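Local coordinates for membrane-anchored mycosin mycp1 (Mycobacterium thermoresistibile, PDB 4HVL), which is a subtilisin-like serine protease, probably an endopeptidase, and an essential component of the ESX-1 (type VII) secretion system, at residues 69-74 with 97-102; 60-65 with 123-128. All coordinates share one frame; numbering follows the deposited sequence.

Contact 1 (69-74 with 97-102); sequences IDTGVN and DCDAHG. With ZN (zinc ion), chain G.
Asp70 and His101 meet through a hydrogen bond between imidazole and carboxylate. ND1 of His101 donates to OD1 of Asp70 over 2.6 Å, nearly straight at 162°; the acceptor lies close to the ring plane and uses its syn lone pair, while its anti lone pair takes the backbone N of Thr71. Asp70 OD2 is held from outside by Ser180 and Thr105, so the carboxylate is gripped at both oxygens. With CG of His101 anti to the backbone N (chi1 -170°), the ring swings over to Asp70, and its far nitrogen, NE2, binds a zinc ion at 2.1 Å together with Ser312 and a water.

Hydroxyl and carboxylate bonds tie the two loops. Thr71 OG1 accepts from the backbone N of Gly102 at 2.8 Å and donates to OD1 of Asp97 at 2.9 Å. That oxygen also accepts from the N of Asp99, forming an Asx turn, and the two donors reach it from opposite faces of the carboxylate. Asp97 OD2 takes the N of His101 and the hydroxyl of Thr103. At the far end Asn74 OD1 receives the N of Asp97 from above its carbonyl plane (3.0 Å), backed by a weak bond from Asn74 ND2 to Asp97 O. A water links Thr71 O, the N of Cys98 and Asp99 OD1, the last also bound by Ser135.

Close backbone packing fills the middle: CA of Gly102 sits 3.1 Å from Gly72 O, leaving no room there for a side chain, and Val73 CG2 touches the Gly102 carbonyl.

Asp70, His101 and Ser312 are the predicted charge relay of the subtilase family, in a subtilisin fold, with aspartate at a strand end and histidine as N-cap of the following helix.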
loop_
_atom_site.group_PDB
_atom_site.type_symbol
_atom_site.label_atom_id
_atom_site.label_comp_id
_atom_site.label_asym_id
_atom_site.label_seq_id
_atom_site.Cartn_x
_atom_site.Cartn_y
_atom_site.Cartn_z
ATOM N N ILE A 69 -2.208 2.854 -6.083
ATOM C CA ILE A 69 -0.916 3.086 -6.728
ATOM C C ILE A 69 -0.138 1.790 -6.532
ATOM O O ILE A 69 0.230 1.426 -5.418
ATOM C CB ILE A 69 -0.188 4.300 -6.111
ATOM C CG1 ILE A 69 -1.118 5.523 -6.124
ATOM C CG2 ILE A 69 1.122 4.557 -6.836
ATOM C CD1 ILE A 69 -0.457 6.816 -5.721
ATOM N N ASP A 70 0.086 1.079 -7.625
ATOM C CA ASP A 70 0.565 -0.302 -7.586
ATOM C C ASP A 70 1.089 -0.646 -9.011
ATOM O O ASP A 70 1.689 0.223 -9.657
ATOM C CB ASP A 70 -0.600 -1.194 -7.128
ATOM C CG ASP A 70 -0.153 -2.530 -6.550
ATOM O OD1 ASP A 70 0.515 -3.286 -7.308
ATOM O OD2 ASP A 70 -0.511 -2.836 -5.364
ATOM N N THR A 71 0.871 -1.868 -9.510
ATOM C CA THR A 71 1.450 -2.292 -10.784
ATOM C C THR A 71 0.394 -2.301 -11.921
ATOM O O THR A 71 0.569 -2.992 -12.927
ATOM C CB THR A 71 2.054 -3.713 -10.679
ATOM O OG1 THR A 71 0.989 -4.649 -10.451
ATOM C CG2 THR A 71 3.074 -3.798 -9.546
ATOM N N GLY A 72 -0.696 -1.543 -11.768
ATOM C CA GLY A 72 -1.789 -1.643 -12.734
ATOM C C GLY A 72 -2.771 -2.755 -12.378
ATOM O O GLY A 72 -2.524 -3.595 -11.479
ATOM N N VAL A 73 -3.892 -2.752 -13.090
ATOM C CA VAL A 73 -4.988 -3.689 -12.856
ATOM C C VAL A 73 -5.561 -4.154 -14.189
ATOM O O VAL A 73 -5.815 -3.330 -15.088
ATOM C CB VAL A 73 -6.126 -3.035 -12.055
ATOM C CG1 VAL A 73 -7.315 -3.985 -11.930
ATOM C CG2 VAL A 73 -5.650 -2.635 -10.665
ATOM N N ASN A 74 -5.728 -5.469 -14.329
ATOM C CA ASN A 74 -6.477 -6.012 -15.438
ATOM C C ASN A 74 -7.901 -6.173 -14.944
ATOM O O ASN A 74 -8.180 -6.999 -14.089
ATOM C CB ASN A 74 -5.888 -7.319 -15.928
ATOM C CG ASN A 74 -4.550 -7.141 -16.585
ATOM O OD1 ASN A 74 -4.288 -6.134 -17.259
ATOM N ND2 ASN A 74 -3.689 -8.121 -16.407
ATOM N N ASP A 97 -1.970 -4.781 -15.927
ATOM C CA ASP A 97 -1.160 -5.346 -14.858
ATOM C C ASP A 97 -0.271 -6.404 -15.505
ATOM O O ASP A 97 -0.777 -7.392 -15.993
ATOM C CB ASP A 97 -2.039 -6.000 -13.786
ATOM C CG ASP A 97 -1.247 -6.512 -12.622
ATOM O OD1 ASP A 97 0.001 -6.260 -12.587
ATOM O OD2 ASP A 97 -1.886 -7.105 -11.712
ATOM N N CYS A 98 1.040 -6.179 -15.482
ATOM C CA CYS A 98 2.003 -7.118 -16.035
ATOM C C CYS A 98 2.673 -7.941 -14.914
ATOM O O CYS A 98 3.468 -8.820 -15.194
ATOM C CB CYS A 98 3.050 -6.337 -16.859
ATOM S SG CYS A 98 3.941 -7.254 -18.132
ATOM N N ASP A 99 2.298 -7.699 -13.657
ATOM C CA ASP A 99 3.026 -8.247 -12.510
ATOM C C ASP A 99 2.183 -9.151 -11.620
ATOM O O ASP A 99 2.640 -9.563 -10.580
ATOM C CB ASP A 99 3.559 -7.095 -11.646
ATOM C CG ASP A 99 4.600 -6.260 -12.363
ATOM O OD1 ASP A 99 4.305 -5.693 -13.431
ATOM O OD2 ASP A 99 5.723 -6.199 -11.863
ATOM N N ALA A 100 0.927 -9.388 -11.969
ATOM C CA ALA A 100 0.055 -10.178 -11.114
ATOM C C ALA A 100 0.120 -9.663 -9.691
ATOM O O ALA A 100 0.323 -10.428 -8.763
ATOM C CB ALA A 100 0.448 -11.652 -11.175
ATOM N N HIS A 101 -0.045 -8.356 -9.521
ATOM C CA HIS A 101 0.087 -7.760 -8.229
ATOM C C HIS A 101 -1.036 -6.743 -8.001
ATOM O O HIS A 101 -1.912 -6.967 -7.158
ATOM C CB HIS A 101 1.504 -7.160 -8.071
ATOM C CG HIS A 101 1.825 -6.722 -6.679
ATOM N ND1 HIS A 101 1.469 -5.480 -6.200
ATOM C CD2 HIS A 101 2.413 -7.371 -5.643
ATOM C CE1 HIS A 101 1.855 -5.367 -4.938
ATOM N NE2 HIS A 101 2.420 -6.502 -4.573
ATOM N N GLY A 102 -1.033 -5.655 -8.760
ATOM C CA GLY A 102 -2.009 -4.589 -8.582
ATOM C C GLY A 102 -3.454 -5.044 -8.700
ATOM O O GLY A 102 -4.338 -4.566 -7.984
HETATM ZN ZN ZN G . 3.431 -6.627 -2.687
HETATM O O HOH W 1 2.459 -4.055 -14.420
HETATM O O HOH W 2 5.304 -7.483 -3.273
#

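Contact 2 (60-65 with 123-128); sequences TGAGIT and APDARI
Thr60 and Asp125 join at one end of the contact, where the threonine hydroxyl OG1 donates to OD2 of Asp125 over 2.6 Å, arriving on the anti side of that oxygen and somewhat out of the carboxylate plane. The same two residues are bound again through the backbone, Asp125 N to Thr60 O at 2.9 Å. At the other end Arg127 and Thr65 lie side by side and point the same way; NH1 of Arg127 gives its hydrogen to Thr65 OG1 at 2.8 Å, 142° at the hydrogen. The bend at chi3 (78°) turns the guanidinium back alongside the threonine, with OG1 at its edge, slightly tilted from its plane, and the threonine CG2 also touches NH1. Between the ends, Arg127 N bonds to Ile64 O at 2.8 Å, and the CA of Ala126 rests against the carbonyl oxygens of Gly61 and Ile64.

Two turns shape these surfaces: a type II turn from Gly61 to Ile64 and a type I turn from Ala123 to Ala126. A water bridges them, from Gly63 N to Asp125 O. Gly61, at positive phi, lets Ala123 CB come within 4.1 Å of its CA, a spot where a CB of its own would clash.

Farther out, Arg127 NH2 makes a salt bridge to Glu82 of the edge strand 82-86, Gln327 of helix 311-328 binds the N of Thr60, and Gln175 binds the N of Thr65.

Thr65 and Arg127 form a parallel bridge where strands 65-70 and 127-132 begin, so the paired turns lead both strands into the parallel sheet of the subtilisin fold.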
loop_
_atom_site.group_PDB
_atom_site.type_symbol
_atom_site.label_atom_id
_atom_site.label_comp_id
_atom_site.label_asym_id
_atom_site.label_seq_id
_atom_site.Cartn_x
_atom_site.Cartn_y
_atom_site.Cartn_z
ATOM N N THR A 60 -20.177 -0.818 3.220
ATOM C CA THR A 60 -19.626 -1.579 2.097
ATOM C C THR A 60 -18.717 -0.764 1.155
ATOM O O THR A 60 -18.279 -1.288 0.144
ATOM C CB THR A 60 -20.748 -2.126 1.207
ATOM O OG1 THR A 60 -21.521 -1.036 0.703
ATOM C CG2 THR A 60 -21.653 -3.071 1.973
ATOM N N GLY A 61 -18.472 0.509 1.491
ATOM C CA GLY A 61 -17.747 1.440 0.641
ATOM C C GLY A 61 -18.533 2.137 -0.466
ATOM O O GLY A 61 -17.927 2.755 -1.335
ATOM N N ALA A 62 -19.867 2.070 -0.439
ATOM C CA ALA A 62 -20.682 2.703 -1.475
ATOM C C ALA A 62 -20.463 4.206 -1.457
ATOM O O ALA A 62 -20.421 4.798 -0.385
ATOM C CB ALA A 62 -22.168 2.405 -1.272
ATOM N N GLY A 63 -20.359 4.811 -2.643
ATOM C CA GLY A 63 -20.055 6.237 -2.788
ATOM C C GLY A 63 -18.572 6.625 -2.698
ATOM O O GLY A 63 -18.227 7.748 -2.985
ATOM N N ILE A 64 -17.688 5.713 -2.313
ATOM C CA ILE A 64 -16.273 6.047 -2.062
ATOM C C ILE A 64 -15.449 5.551 -3.233
ATOM O O ILE A 64 -15.768 4.503 -3.814
ATOM C CB ILE A 64 -15.774 5.395 -0.758
ATOM C CG1 ILE A 64 -16.699 5.752 0.423
ATOM C CG2 ILE A 64 -14.312 5.755 -0.439
ATOM C CD1 ILE A 64 -16.812 7.238 0.733
ATOM N N THR A 65 -14.413 6.315 -3.583
ATOM C CA THR A 65 -13.477 5.984 -4.660
ATOM C C THR A 65 -12.077 5.821 -4.041
ATOM O O THR A 65 -11.590 6.722 -3.363
ATOM C CB THR A 65 -13.463 7.106 -5.730
ATOM O OG1 THR A 65 -14.771 7.217 -6.329
ATOM C CG2 THR A 65 -12.417 6.856 -6.834
ATOM N N ALA A 123 -14.304 -3.432 0.801
ATOM C CA ALA A 123 -15.237 -2.375 0.420
ATOM C C ALA A 123 -15.805 -2.672 -0.969
ATOM O O ALA A 123 -15.531 -1.946 -1.919
ATOM C CB ALA A 123 -14.514 -1.040 0.399
ATOM N N PRO A 124 -16.616 -3.733 -1.073
ATOM C CA PRO A 124 -17.032 -4.227 -2.378
ATOM C C PRO A 124 -17.889 -3.279 -3.188
ATOM O O PRO A 124 -18.133 -3.564 -4.341
ATOM C CB PRO A 124 -17.821 -5.486 -2.035
ATOM C CG PRO A 124 -18.338 -5.244 -0.660
ATOM C CD PRO A 124 -17.228 -4.502 0.028
ATOM N N ASP A 125 -18.384 -2.195 -2.597
ATOM C CA ASP A 125 -19.133 -1.202 -3.353
ATOM C C ASP A 125 -18.285 0.021 -3.749
ATOM O O ASP A 125 -18.799 0.939 -4.382
ATOM C CB ASP A 125 -20.405 -0.758 -2.595
ATOM C CG ASP A 125 -21.536 -1.820 -2.636
ATOM O OD1 ASP A 125 -21.651 -2.595 -3.615
ATOM O OD2 ASP A 125 -22.339 -1.871 -1.667
ATOM N N ALA A 126 -16.994 0.030 -3.416
ATOM C CA ALA A 126 -16.167 1.194 -3.708
ATOM C C ALA A 126 -15.796 1.231 -5.188
ATOM O O ALA A 126 -15.717 0.189 -5.830
ATOM C CB ALA A 126 -14.920 1.178 -2.849
ATOM N N ARG A 127 -15.574 2.420 -5.728
ATOM C CA ARG A 127 -14.895 2.520 -7.026
ATOM C C ARG A 127 -13.387 2.344 -6.825
ATOM O O ARG A 127 -12.865 2.632 -5.746
ATOM C CB ARG A 127 -15.159 3.862 -7.697
ATOM C CG ARG A 127 -16.528 3.959 -8.345
ATOM C CD ARG A 127 -16.865 5.389 -8.762
ATOM N NE ARG A 127 -16.200 5.809 -9.999
ATOM C CZ ARG A 127 -15.311 6.805 -10.121
ATOM N NH1 ARG A 127 -14.913 7.528 -9.069
ATOM N NH2 ARG A 127 -14.797 7.086 -11.315
ATOM N N ILE A 128 -12.707 1.880 -7.870
ATOM C CA ILE A 128 -11.259 1.665 -7.874
ATOM C C ILE A 128 -10.649 2.430 -9.051
ATOM O O ILE A 128 -11.042 2.199 -10.202
ATOM C CB ILE A 128 -10.953 0.174 -8.125
ATOM C CG1 ILE A 128 -11.512 -0.695 -7.008
ATOM C CG2 ILE A 128 -9.461 -0.076 -8.315
ATOM C CD1 ILE A 128 -12.034 -2.022 -7.531
HETATM O O HOH W 3 -20.700 3.094 -4.978
#

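Contacts 1 and 2 lie at opposite ends of strand 65-70, which neighbours 127-132 in the parallel sheet, with their centres about 19 Å apart. Contact 2 lies where both strands start, whereas contact 1 gathers at the end of 65-70. Along the chain the order is 60-65, 69-74, 97-102, 123-128: the pair forming contact 1 falls between the halves of contact 2, and helix 102-110 follows 97-102 on the way to 123-128. Strand 65-70 thus leads from the partly buried turns of contact 2, at the end of the sheet where the two strands start, to the predicted catalytic aspartate in buried contact 1.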